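Penicillin-binding protein 1A (Mycobacterium tuberculosis, PDB 5CXW) builds cross-linked peptidoglycan for the mycobacterial cell wall, its penicillin-sensitive C-terminal transpeptidase part, the piece described here, joining the peptide subunits. Local coordinates at residues E8-R13 against G85-Q90; E46-K51 against W348-D353; G96-V101 against I212-A217; S180-P183 against H187-S190; P259-D264 against T368-Y373. One frame throughout, in Å; residues are numbered along the deposited sequence.

Contact 1: E8-R13 against G85-Q90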
# COMPACT_ATOMS: atom_id res chain seq x y z
N GLU A 8 -16.85 -7.00 -10.01
CA GLU A 8 -18.33 -6.97 -9.90
C GLU A 8 -18.80 -7.23 -8.48
O GLU A 8 -19.76 -6.62 -8.00
CB GLU A 8 -18.97 -8.04 -10.85
CG GLU A 8 -18.83 -7.69 -12.33
CD GLU A 8 -19.03 -8.92 -13.31
OE1 GLU A 8 -19.65 -9.98 -12.92
OE2 GLU A 8 -18.56 -8.84 -14.49
N ARG A 9 -18.14 -8.18 -7.81
CA ARG A 9 -18.46 -8.49 -6.44
C ARG A 9 -18.29 -7.27 -5.53
O ARG A 9 -19.09 -7.03 -4.64
CB ARG A 9 -17.64 -9.70 -5.91
CG ARG A 9 -18.26 -11.04 -6.32
CD ARG A 9 -17.31 -12.24 -6.37
NE ARG A 9 -16.59 -12.53 -5.12
CZ ARG A 9 -15.73 -13.55 -4.94
NH1 ARG A 9 -15.11 -13.73 -3.76
NH2 ARG A 9 -15.46 -14.42 -5.92
N GLN A 10 -17.25 -6.49 -5.76
CA GLN A 10 -17.06 -5.25 -4.99
C GLN A 10 -18.06 -4.17 -5.34
O GLN A 10 -18.51 -3.43 -4.48
CB GLN A 10 -15.65 -4.72 -5.15
CG GLN A 10 -14.55 -5.59 -4.55
CD GLN A 10 -14.82 -5.81 -3.08
OE1 GLN A 10 -15.04 -4.89 -2.35
NE2 GLN A 10 -14.88 -7.07 -2.68
N VAL A 11 -18.44 -4.07 -6.60
CA VAL A 11 -19.46 -3.14 -7.00
C VAL A 11 -20.81 -3.47 -6.35
O VAL A 11 -21.49 -2.60 -5.84
CB VAL A 11 -19.58 -3.09 -8.56
CG1 VAL A 11 -20.82 -2.27 -9.01
CG2 VAL A 11 -18.35 -2.50 -9.20
N THR A 12 -21.20 -4.75 -6.38
CA THR A 12 -22.41 -5.20 -5.74
C THR A 12 -22.43 -4.88 -4.27
O THR A 12 -23.42 -4.33 -3.76
CB THR A 12 -22.61 -6.68 -5.90
OG1 THR A 12 -22.73 -6.97 -7.28
CG2 THR A 12 -23.87 -7.17 -5.18
N ARG A 13 -21.34 -5.18 -3.59
CA ARG A 13 -21.22 -4.90 -2.17
C ARG A 13 -21.46 -3.42 -1.92
O ARG A 13 -22.18 -3.05 -1.01
CB ARG A 13 -19.82 -5.32 -1.68
CG ARG A 13 -19.62 -5.45 -0.18
CD ARG A 13 -18.13 -5.30 0.25
NE ARG A 13 -17.96 -3.89 0.53
CZ ARG A 13 -17.57 -2.92 -0.32
NH1 ARG A 13 -17.10 -3.12 -1.59
NH2 ARG A 13 -17.62 -1.68 0.14
N GLY A 85 -13.70 -17.21 -7.24
CA GLY A 85 -12.70 -17.68 -6.33
C GLY A 85 -12.32 -16.54 -5.37
O GLY A 85 -13.03 -15.57 -5.16
N PHE A 86 -11.18 -16.72 -4.76
CA PHE A 86 -10.77 -15.92 -3.62
C PHE A 86 -10.27 -14.60 -4.15
O PHE A 86 -9.72 -14.56 -5.25
CB PHE A 86 -9.69 -16.70 -2.95
CG PHE A 86 -9.27 -16.15 -1.65
CD1 PHE A 86 -10.00 -16.41 -0.49
CD2 PHE A 86 -8.14 -15.38 -1.56
CE1 PHE A 86 -9.61 -15.88 0.73
CE2 PHE A 86 -7.72 -14.89 -0.34
CZ PHE A 86 -8.46 -15.11 0.80
N ASP A 87 -10.55 -13.52 -3.41
CA ASP A 87 -10.11 -12.17 -3.80
C ASP A 87 -8.89 -11.81 -2.93
O ASP A 87 -9.01 -11.43 -1.76
CB ASP A 87 -11.23 -11.14 -3.63
CG ASP A 87 -10.84 -9.72 -4.16
OD1 ASP A 87 -9.62 -9.42 -4.28
OD2 ASP A 87 -11.75 -8.88 -4.33
N PHE A 88 -7.71 -11.95 -3.50
CA PHE A 88 -6.45 -11.62 -2.78
C PHE A 88 -6.20 -10.14 -2.50
O PHE A 88 -5.31 -9.83 -1.70
CB PHE A 88 -5.22 -12.18 -3.44
CG PHE A 88 -5.00 -13.61 -3.07
CD1 PHE A 88 -4.46 -13.91 -1.83
CD2 PHE A 88 -5.49 -14.60 -3.87
CE1 PHE A 88 -4.30 -15.25 -1.44
CE2 PHE A 88 -5.34 -15.95 -3.50
CZ PHE A 88 -4.73 -16.24 -2.29
N ALA A 89 -6.97 -9.25 -3.15
CA ALA A 89 -6.94 -7.83 -2.85
C ALA A 89 -7.70 -7.47 -1.57
O ALA A 89 -7.58 -6.34 -1.10
CB ALA A 89 -7.49 -6.99 -4.02
N GLN A 90 -8.47 -8.41 -1.07
CA GLN A 90 -9.24 -8.29 0.14
C GLN A 90 -8.73 -9.12 1.30
O GLN A 90 -9.23 -8.96 2.43
CB GLN A 90 -10.70 -8.67 -0.12
CG GLN A 90 -11.41 -7.74 -1.09
CD GLN A 90 -11.67 -6.35 -0.53
OE1 GLN A 90 -11.88 -6.17 0.68
NE2 GLN A 90 -11.65 -5.34 -1.39
O HOH W 1 -14.29 -9.17 -4.83
O HOH W 2 -12.99 -2.79 -0.63
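Arg9, an exposed residue of helix 2-19, reaches across to the backbone carbonyl of Gly85, and this is the close, direct part of the contact. Its NH2 lies 2.8 Å from Gly85 O, on a lone pair in the carbonyl plane, while NH1 adds a weak bond to the same oxygen. The aliphatic chain bends at chi3 (57°), which turns the edge of the guanidinium to the loop; NH2 also bonds Ala83 O.

The looser part is a flat pair and two water bridges. The amides of Gln10 and Gln90 come from opposite directions and stack with their planes 5° apart, Gln10 OE1 and Gln90 NE2 being 3.6 Å from each other. One water accepts from Gln10 NE2 at 3.1 Å and donates to OD2 of the buried Asp87 at 2.6 Å. A second accepts from Gln90 NE2 and donates weakly to Gln10 OE1.

Tyr77 OH bonds both Asp87 OD2 and Gln90 NE2, Arg210 NH1 bonds Gln90 OE1, and Asp87 OD1 closes an Asx turn with Ala89 N. The loop's polar groups are thus positioned by that turn and by neighbouring residues, and helix 2-19 docks on them through polar groups, partly by way of water.

Contact 2: E46-K51 against W348-D353; sequences EKAVAK and WKATMD
Ala48 and Ala350 bring the helices 39-53 and 343-356 together through their methyl groups. The apolar part of the contact is this one pair: Ala48 CB and Ala350 CB are 3.7 Å apart, and the matching CA atoms only 5.8 Å apart. Both methyl groups point at the opposite helix, and with no larger side chain between them the two backbones come close. The surface buried by the two segments is correspondingly small, 99 Å².

A mixed contact lies next to it. Thr351 OG1 sits 3.7 Å from Ala48 CB, a polar atom against a methyl group. The hydroxyl is turned beside its own backbone N (chi1 -63°) and bonds Ile347 O, one helical turn back, so its polar need is met within its own helix. Thr351 also packs on Val64 and Ser66 of strand 60-67, and Val49 of the other helix rests on Ala62 and Val64 of the same strand, so both helices pack on strand 60-67.

The salt bridge lies within helix 343-356. Lys349 NZ is 2.7 Å from Asp353 OD2, using the syn lone pair of the carboxylate. Asp353 OD1 accepts from Ala283 N and Lys349 NZ also bonds Asn281 O, which ties the helix to a neighbouring loop.

Across the interface itself, then, the helices are held by van der Waals contact and close fit rather than by polar pairing, and the bonded hydroxyl of Thr351 lets a polar side chain be buried there.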
# COMPACT_ATOMS: atom_id res chain seq x y z
N GLU A 46 -3.58 -6.17 -15.44
CA GLU A 46 -3.79 -7.56 -15.86
C GLU A 46 -2.63 -8.10 -16.70
O GLU A 46 -2.15 -9.24 -16.47
CB GLU A 46 -5.15 -7.72 -16.57
CG GLU A 46 -6.32 -7.52 -15.63
CD GLU A 46 -7.70 -7.79 -16.22
OE1 GLU A 46 -7.80 -8.50 -17.25
OE2 GLU A 46 -8.72 -7.33 -15.66
N LYS A 47 -2.17 -7.29 -17.64
CA LYS A 47 -1.01 -7.64 -18.44
C LYS A 47 0.27 -7.85 -17.63
O LYS A 47 1.06 -8.79 -17.91
CB LYS A 47 -0.76 -6.56 -19.49
CG LYS A 47 0.37 -6.92 -20.41
CD LYS A 47 0.63 -5.84 -21.49
CE LYS A 47 2.04 -5.97 -22.12
NZ LYS A 47 3.21 -6.43 -21.25
N ALA A 48 0.48 -6.97 -16.65
CA ALA A 48 1.68 -7.03 -15.83
C ALA A 48 1.66 -8.31 -14.99
O ALA A 48 2.68 -9.03 -14.91
CB ALA A 48 1.75 -5.85 -14.92
N VAL A 49 0.51 -8.60 -14.37
CA VAL A 49 0.41 -9.81 -13.55
C VAL A 49 0.66 -11.05 -14.43
O VAL A 49 1.42 -11.93 -14.02
CB VAL A 49 -0.95 -9.94 -12.82
CG1 VAL A 49 -1.13 -11.31 -12.14
CG2 VAL A 49 -1.10 -8.86 -11.79
N ALA A 50 0.07 -11.08 -15.62
CA ALA A 50 0.20 -12.24 -16.50
C ALA A 50 1.67 -12.43 -16.89
O ALA A 50 2.23 -13.53 -16.76
CB ALA A 50 -0.69 -12.07 -17.69
N LYS A 51 2.32 -11.31 -17.25
CA LYS A 51 3.68 -11.31 -17.68
C LYS A 51 4.61 -11.84 -16.60
O LYS A 51 5.39 -12.74 -16.84
CB LYS A 51 4.11 -9.91 -18.10
CG LYS A 51 5.59 -9.76 -18.37
CD LYS A 51 5.91 -8.47 -19.09
CE LYS A 51 7.39 -8.40 -19.35
NZ LYS A 51 7.70 -7.04 -19.86
N TRP A 348 4.28 -3.51 -10.33
CA TRP A 348 3.95 -2.12 -9.92
C TRP A 348 4.40 -1.15 -11.05
O TRP A 348 3.63 -0.30 -11.51
CB TRP A 348 4.66 -1.78 -8.61
CG TRP A 348 4.48 -0.33 -8.23
CD1 TRP A 348 3.39 0.23 -7.63
CD2 TRP A 348 5.41 0.75 -8.46
NE1 TRP A 348 3.59 1.61 -7.48
CE2 TRP A 348 4.82 1.94 -7.95
CE3 TRP A 348 6.70 0.81 -8.98
CZ2 TRP A 348 5.48 3.20 -7.99
CZ3 TRP A 348 7.35 2.09 -9.04
CH2 TRP A 348 6.73 3.24 -8.56
N LYS A 349 5.65 -1.27 -11.46
CA LYS A 349 6.20 -0.37 -12.48
C LYS A 349 5.41 -0.48 -13.79
O LYS A 349 5.08 0.53 -14.45
CB LYS A 349 7.69 -0.67 -12.73
CG LYS A 349 8.20 -0.01 -14.04
CD LYS A 349 9.71 -0.03 -14.16
CE LYS A 349 10.12 0.28 -15.59
NZ LYS A 349 9.82 1.70 -15.96
N ALA A 350 5.14 -1.72 -14.21
CA ALA A 350 4.43 -1.96 -15.46
C ALA A 350 3.01 -1.46 -15.38
O ALA A 350 2.50 -0.84 -16.35
CB ALA A 350 4.45 -3.42 -15.79
N THR A 351 2.38 -1.66 -14.24
CA THR A 351 1.00 -1.18 -14.07
C THR A 351 0.98 0.35 -14.10
O THR A 351 0.13 0.98 -14.77
CB THR A 351 0.45 -1.68 -12.73
OG1 THR A 351 0.39 -3.14 -12.73
CG2 THR A 351 -0.99 -1.13 -12.51
N MET A 352 1.92 0.95 -13.36
CA MET A 352 1.97 2.43 -13.28
C MET A 352 2.27 3.05 -14.66
O MET A 352 1.55 3.95 -15.10
CB MET A 352 2.95 2.91 -12.23
CG MET A 352 2.45 2.65 -10.80
SD MET A 352 1.13 3.76 -10.30
CE MET A 352 2.03 5.23 -9.77
N ASP A 353 3.29 2.53 -15.31
CA ASP A 353 3.72 3.03 -16.63
C ASP A 353 2.54 2.92 -17.62
O ASP A 353 2.21 3.87 -18.35
CB ASP A 353 4.92 2.22 -17.16
CG ASP A 353 6.25 2.58 -16.49
OD1 ASP A 353 6.35 3.70 -15.90
OD2 ASP A 353 7.21 1.80 -16.67

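Contact 3: G96-V101 against I212-A217. With 35P ((2R,4S)-5,5-dimethyl-2-{(1R)-2-oxo-1-[(phenoxyacetyl)amino]ethyl}-1,3-thiazolidine-4-carboxylic acid), chain C.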
# COMPACT_ATOMS: atom_id res chain seq x y z
N GLY A 96 4.99 -6.26 5.92
CA GLY A 96 6.39 -6.10 6.07
C GLY A 96 6.75 -4.63 6.09
O GLY A 96 5.99 -3.81 6.61
N SER A 97 7.89 -4.30 5.49
CA SER A 97 8.47 -2.97 5.58
C SER A 97 7.66 -1.90 4.88
O SER A 97 7.97 -0.71 5.07
CB SER A 97 9.85 -2.95 5.01
OG SER A 97 10.74 -3.78 5.79
N SER A 98 6.64 -2.26 4.11
CA SER A 98 5.81 -1.23 3.49
C SER A 98 5.04 -0.46 4.56
O SER A 98 4.56 0.66 4.30
CB SER A 98 4.90 -1.80 2.41
OG SER A 98 3.95 -2.71 2.91
N PHE A 99 4.94 -1.03 5.77
CA PHE A 99 4.22 -0.38 6.83
C PHE A 99 5.08 0.69 7.54
O PHE A 99 4.53 1.54 8.30
CB PHE A 99 3.75 -1.40 7.87
CG PHE A 99 2.36 -1.12 8.36
CD1 PHE A 99 1.30 -1.33 7.52
CD2 PHE A 99 2.11 -0.62 9.62
CE1 PHE A 99 0.03 -1.05 7.89
CE2 PHE A 99 0.80 -0.37 10.02
CZ PHE A 99 -0.23 -0.57 9.15
N LYS A 100 6.41 0.73 7.26
CA LYS A 100 7.27 1.68 7.93
C LYS A 100 6.86 3.14 7.69
O LYS A 100 7.18 4.02 8.51
CB LYS A 100 8.75 1.53 7.49
CG LYS A 100 9.40 0.27 8.00
CD LYS A 100 10.80 0.06 7.50
CE LYS A 100 11.29 -1.26 8.03
NZ LYS A 100 12.54 -1.59 7.44
N VAL A 101 6.27 3.40 6.53
CA VAL A 101 5.88 4.77 6.17
C VAL A 101 4.95 5.33 7.21
O VAL A 101 4.94 6.54 7.44
CB VAL A 101 5.28 4.92 4.74
CG1 VAL A 101 6.23 4.36 3.73
CG2 VAL A 101 3.88 4.33 4.65
N ILE A 212 -5.97 -3.30 -0.86
CA ILE A 212 -6.73 -2.07 -1.06
C ILE A 212 -6.47 -1.02 0.00
O ILE A 212 -6.38 0.16 -0.33
CB ILE A 212 -8.26 -2.30 -1.27
CG1 ILE A 212 -8.98 -0.98 -1.56
CG2 ILE A 212 -8.90 -3.06 -0.09
CD1 ILE A 212 -10.26 -1.23 -2.39
N ASP A 213 -6.28 -1.42 1.26
CA ASP A 213 -5.98 -0.48 2.35
C ASP A 213 -4.65 0.21 2.07
O ASP A 213 -4.52 1.39 2.26
CB ASP A 213 -5.81 -1.22 3.70
CG ASP A 213 -7.14 -1.78 4.25
OD1 ASP A 213 -8.12 -1.00 4.32
OD2 ASP A 213 -7.16 -2.95 4.70
N MET A 214 -3.66 -0.54 1.63
CA MET A 214 -2.33 0.05 1.37
C MET A 214 -2.38 1.07 0.20
O MET A 214 -1.83 2.17 0.29
CB MET A 214 -1.28 -1.03 1.08
CG MET A 214 -0.93 -1.89 2.29
SD MET A 214 -0.23 -0.96 3.67
CE MET A 214 1.38 -0.61 3.01
N ALA A 215 -3.11 0.73 -0.88
CA ALA A 215 -3.25 1.64 -1.98
C ALA A 215 -3.94 2.92 -1.54
O ALA A 215 -3.52 4.06 -1.91
CB ALA A 215 -4.00 1.00 -3.13
N SER A 216 -4.97 2.75 -0.72
CA SER A 216 -5.75 3.90 -0.23
C SER A 216 -4.92 4.77 0.69
O SER A 216 -4.94 6.03 0.58
CB SER A 216 -7.00 3.38 0.48
OG SER A 216 -7.73 4.42 1.11
N ALA A 217 -4.23 4.18 1.66
CA ALA A 217 -3.42 4.96 2.58
C ALA A 217 -2.29 5.73 1.88
O ALA A 217 -2.01 6.90 2.21
CB ALA A 217 -2.86 4.07 3.73
C24 35P C . 14.15 -12.08 7.96
C23 35P C . 14.39 -13.44 7.82
C22 35P C . 13.98 -14.11 6.69
C21 35P C . 13.33 -13.44 5.66
C20 35P C . 13.08 -12.09 5.77
C19 35P C . 13.51 -11.39 6.93
O1 35P C . 13.31 -10.05 7.10
C2 35P C . 12.90 -9.27 5.98
C3 35P C . 13.05 -7.81 6.33
O18 35P C . 13.87 -7.46 7.16
N4 35P C . 12.25 -7.00 5.65
C5 35P C . 12.30 -5.56 5.81
C6 35P C . 10.99 -5.02 5.42
O17 35P C . 10.15 -5.61 4.70
C8 35P C . 13.41 -4.84 4.92
N7 35P C . 12.63 -4.42 3.79
S11 35P C . 14.69 -5.76 4.26
C10 35P C . 14.22 -5.71 2.60
C12 35P C . 14.36 -7.09 1.96
C15 35P C . 15.03 -4.76 1.76
C9 35P C . 12.74 -5.31 2.66
C13 35P C . 12.08 -4.69 1.47
O14 35P C . 12.01 -3.42 1.47
O16 35P C . 11.61 -5.46 0.61
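Ser98 OG, one residue from the penicilloylated Ser97, is met by a thioether methyl: Met214 CE lies against it at a contact distance of 3.3 Å. That oxygen bonds Thr95 O. The methionine chain is bent at chi2 and chi3 (-62° and -73°), which curls CE toward Ser98 while the sulfur faces Phe99. Met214 SD is 4.2 Å from Phe99 CD1 and 5.2 Å from the ring centroid, in an oblique Met-aromatic contact whose direction is 73° off the ring normal.

Ser97 is covalently joined to the opened penicillin V: its OG is 1.3 Å from C6 of the ligand, in keeping with the acyl-ester role inferred from relatives. The ligand oxygen O17 accepts from Ser97 N at 2.7 Å, a bond of the kind found in an oxyanion hole. Lys100 NZ, three residues on, makes a weak bond to Ser97 OG and is also hydrogen-bonded to Ser150 OG and Asn152 OD1, consistent with the SxxK and SxN motifs of this family.

Met214 therefore packs behind the nucleophile segment. Helix 211-222 lies beside that segment, and its Ala215 packs on Val65 and Ile67 of strand 60-67, while Phe102 of helix 100-109 meets both Met214 and Phe99; Ser97 and Val101 also reach Lys291 of strand 289-296.

Contact 4: S180-P183 against H187-S190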
# COMPACT_ATOMS: atom_id res chain seq x y z
N SER A 180 -10.13 0.30 9.86
CA SER A 180 -10.19 -0.17 11.24
C SER A 180 -10.71 -1.61 11.39
O SER A 180 -10.52 -2.20 12.45
CB SER A 180 -11.09 0.74 12.07
OG SER A 180 -10.38 1.94 12.26
N SER A 181 -11.39 -2.10 10.36
CA SER A 181 -11.89 -3.44 10.30
C SER A 181 -12.09 -3.88 8.87
O SER A 181 -12.20 -3.06 7.96
CB SER A 181 -13.23 -3.54 11.06
OG SER A 181 -14.19 -2.72 10.39
N PHE A 182 -12.09 -5.20 8.68
CA PHE A 182 -12.43 -5.79 7.42
C PHE A 182 -12.84 -7.23 7.69
O PHE A 182 -12.69 -7.71 8.81
CB PHE A 182 -11.31 -5.68 6.35
CG PHE A 182 -10.01 -6.31 6.72
CD1 PHE A 182 -9.78 -7.64 6.47
CD2 PHE A 182 -8.96 -5.52 7.21
CE1 PHE A 182 -8.58 -8.24 6.79
CE2 PHE A 182 -7.76 -6.10 7.55
CZ PHE A 182 -7.55 -7.46 7.34
N PRO A 183 -13.39 -7.91 6.68
CA PRO A 183 -13.96 -9.17 7.09
C PRO A 183 -12.82 -10.14 7.42
O PRO A 183 -11.89 -10.32 6.58
CB PRO A 183 -14.75 -9.62 5.86
CG PRO A 183 -15.00 -8.40 5.09
CD PRO A 183 -13.83 -7.50 5.35
N HIS A 187 -10.92 -5.63 14.60
CA HIS A 187 -10.13 -4.50 15.04
C HIS A 187 -8.69 -4.61 14.52
O HIS A 187 -7.90 -5.37 15.04
CB HIS A 187 -10.09 -4.46 16.55
CG HIS A 187 -11.47 -4.33 17.16
ND1 HIS A 187 -12.05 -3.11 17.43
CD2 HIS A 187 -12.37 -5.26 17.52
CE1 HIS A 187 -13.24 -3.30 17.96
NE2 HIS A 187 -13.47 -4.60 18.00
N THR A 188 -8.40 -3.90 13.47
CA THR A 188 -7.06 -4.01 12.85
C THR A 188 -5.98 -3.35 13.71
O THR A 188 -6.24 -2.37 14.44
CB THR A 188 -7.01 -3.40 11.46
OG1 THR A 188 -7.40 -2.00 11.53
CG2 THR A 188 -7.94 -4.18 10.49
N LEU A 189 -4.76 -3.85 13.56
CA LEU A 189 -3.58 -3.27 14.22
C LEU A 189 -3.74 -3.27 15.77
O LEU A 189 -3.38 -2.32 16.45
CB LEU A 189 -3.29 -1.85 13.71
CG LEU A 189 -3.38 -1.62 12.21
CD1 LEU A 189 -2.99 -0.21 11.88
CD2 LEU A 189 -2.47 -2.58 11.49
N SER A 190 -4.28 -4.38 16.27
CA SER A 190 -4.65 -4.56 17.68
C SER A 190 -4.19 -5.96 18.08
O SER A 190 -4.67 -6.97 17.55
CB SER A 190 -6.18 -4.43 17.82
OG SER A 190 -6.60 -4.70 19.15
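Ser180 carries the backbone link to Thr188. Its carbonyl oxygen accepts from Thr188 N at 2.9 Å, nearly straight at the hydrogen (174°), although the donor stands 46° out of the carbonyl plane and so away from a lone-pair direction. The same oxygen receives a CA-H...O contact from His187 CA at 3.5 Å, so one carbonyl faces two successive residues of the other segment.

Ser181 adds a looser apolar touch, its CA lying 4.0 Å from Thr188 CG2. The backbone is extended here and at Phe182, which carries the chain past the threonine.

Phe182 brings in its ring. CE2 meets Thr188 CG2 at 3.5 Å and CD2 meets it at 3.7 Å, the methyl approaching the ring obliquely and the two side chains crossing at about a right angle. With chi1 at 59°, CG of Phe182 stands between its backbone N and carbonyl carbon, and the end of the ring comes nearer to the threonine than its CB direction alone would suggest. Arg210 also packs on this ring.

Thr188 divides its branches between the two kinds of partner. Its methyl group takes the aromatic ring, while OG1, near Ser180 O at 3.3 Å, is hydrogen-bonded to His174 NE2, near the end of helix 165-176, and to Ala179 O, just past that helix. The geometry is that of an irregular loop pinched by one backbone bond between residues eight apart, with Thr188 packed inside the pinch against Phe182; it belongs to the connection between helix 165-176 and strand 208-209 of the transpeptidase domain.

Contact 5: P259-D264 against T368-Y373; sequences PKAVAD and TEVGGY
The start of helix 260-270, with Pro259 at the N-cap position, lies against an irregular chain that ends in a type I' turn, and the nearest CA atoms, those of Ala261 and Thr368, are 5.7 Å apart. Ala261 is the centre of the meeting. Its CB touches Thr368 OG1 at 3.4 Å and Val370 CG2 at 3.6 Å, so one methyl group meets a hydroxyl oxygen and an apolar branch.

Val370 uses both branches. CG2 is turned beside its backbone N and presses on Ala261, whereas CG1, anti to that N (chi1 178°), extends toward the next residue of the helix, where Val262 CG2 lies at a longer 4.4 Å. Leu108 of helix 100-109 touches both Val262 and Val370 and so joins this apolar group.

Polar bonds flank the apolar centre. Lys260 NZ and Asp264 OD2 form a salt bridge of 2.8 Å along the helix, on the syn lone pair of the carboxylate. Asn265 ND2 bonds both Ala261 O and Thr368 O and thereby bridges helix and loop. In the loop, Gly372 N donates to Glu369 OE2 at 2.8 Å from above the carboxylate plane.

The turn from Val370 to Tyr373 is closed by backbone bonds in both directions between these two residues, with Gly371 and Gly372 at its corners, both with positive phi. A type I' turn commonly carries glycine at such corners; here it follows helix 343-356 and places Val370, the first residue of the turn, on the start of helix 260-270.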
# COMPACT_ATOMS: atom_id res chain seq x y z
N PRO A 259 -1.25 16.16 8.09
CA PRO A 259 -0.93 17.51 7.62
C PRO A 259 -0.14 17.46 6.30
O PRO A 259 0.68 16.56 6.05
CB PRO A 259 -0.10 18.12 8.75
CG PRO A 259 -0.42 17.25 9.96
CD PRO A 259 -0.81 15.90 9.47
N LYS A 260 -0.47 18.41 5.42
CA LYS A 260 0.22 18.52 4.15
C LYS A 260 1.74 18.48 4.30
O LYS A 260 2.43 17.82 3.51
CB LYS A 260 -0.20 19.81 3.45
CG LYS A 260 0.63 20.14 2.19
CD LYS A 260 0.03 21.26 1.37
CE LYS A 260 0.88 21.67 0.18
NZ LYS A 260 1.17 20.59 -0.77
N ALA A 261 2.27 19.26 5.25
CA ALA A 261 3.72 19.35 5.41
C ALA A 261 4.30 17.97 5.77
O ALA A 261 5.39 17.60 5.27
CB ALA A 261 4.13 20.40 6.41
N VAL A 262 3.57 17.22 6.59
CA VAL A 262 3.98 15.88 6.94
C VAL A 262 3.94 14.98 5.72
O VAL A 262 4.95 14.26 5.42
CB VAL A 262 3.10 15.32 8.09
CG1 VAL A 262 3.32 13.83 8.25
CG2 VAL A 262 3.40 16.04 9.35
N ALA A 263 2.82 14.94 5.04
CA ALA A 263 2.68 14.04 3.91
C ALA A 263 3.76 14.32 2.84
O ALA A 263 4.34 13.40 2.27
CB ALA A 263 1.33 14.20 3.30
N ASP A 264 4.02 15.59 2.56
CA ASP A 264 4.97 15.99 1.50
C ASP A 264 6.43 15.62 1.89
O ASP A 264 7.26 15.33 1.01
CB ASP A 264 4.80 17.46 1.15
CG ASP A 264 3.41 17.76 0.49
OD1 ASP A 264 2.68 16.80 0.05
OD2 ASP A 264 3.10 18.96 0.38
N THR A 368 7.89 21.52 3.17
CA THR A 368 8.24 22.64 4.07
C THR A 368 8.73 22.03 5.36
O THR A 368 8.68 20.80 5.50
CB THR A 368 7.05 23.58 4.32
OG1 THR A 368 5.93 22.84 4.83
CG2 THR A 368 6.60 24.20 2.98
N GLU A 369 9.27 22.87 6.26
CA GLU A 369 9.98 22.39 7.43
C GLU A 369 9.08 21.60 8.38
O GLU A 369 8.03 22.09 8.78
CB GLU A 369 10.51 23.57 8.20
CG GLU A 369 11.22 23.18 9.50
CD GLU A 369 10.38 23.42 10.79
OE1 GLU A 369 10.00 24.61 11.06
OE2 GLU A 369 10.21 22.43 11.55
N VAL A 370 9.51 20.38 8.73
CA VAL A 370 8.87 19.60 9.79
C VAL A 370 9.99 19.00 10.61
O VAL A 370 10.95 18.45 10.07
CB VAL A 370 7.96 18.46 9.27
CG1 VAL A 370 7.38 17.66 10.47
CG2 VAL A 370 6.86 19.08 8.41
N GLY A 371 9.93 19.20 11.92
CA GLY A 371 11.00 18.73 12.82
C GLY A 371 12.35 19.39 12.54
O GLY A 371 13.41 18.84 12.88
N GLY A 372 12.32 20.55 11.91
CA GLY A 372 13.54 21.30 11.56
C GLY A 372 14.11 21.03 10.17
O GLY A 372 15.09 21.67 9.79
N TYR A 373 13.51 20.12 9.42
CA TYR A 373 14.01 19.71 8.10
C TYR A 373 12.92 19.84 7.04
O TYR A 373 11.73 19.46 7.25
CB TYR A 373 14.50 18.26 8.16
CG TYR A 373 15.57 18.06 9.23
CD1 TYR A 373 16.90 18.39 8.95
CD2 TYR A 373 15.27 17.58 10.52
CE1 TYR A 373 17.90 18.22 9.89
CE2 TYR A 373 16.29 17.40 11.49
CZ TYR A 373 17.58 17.74 11.16
OH TYR A 373 18.55 17.56 12.13

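Overall arrangement
Contacts 2 and 3 are buried, contact 1 is at the surface, and contacts 4 and 5 are partly buried. Strand 60-67 of the central sheet supports both helices of contact 2 and helix 211-222 of contact 3, although these contacts do not touch, their nearest atoms being about 9 Å apart. Contact 3 does touch contact 4, through Phe99 and Leu189, and contact 1, through Ile212 and Ala89. Helix 100-109 reaches from contact 3 toward contact 5. Chemistry follows place: methyl, thioether and ring contacts prevail in the buried pair, water and guanidinium in contact 1, a backbone bond in contact 4, and apolar branches edged by charge in contact 5.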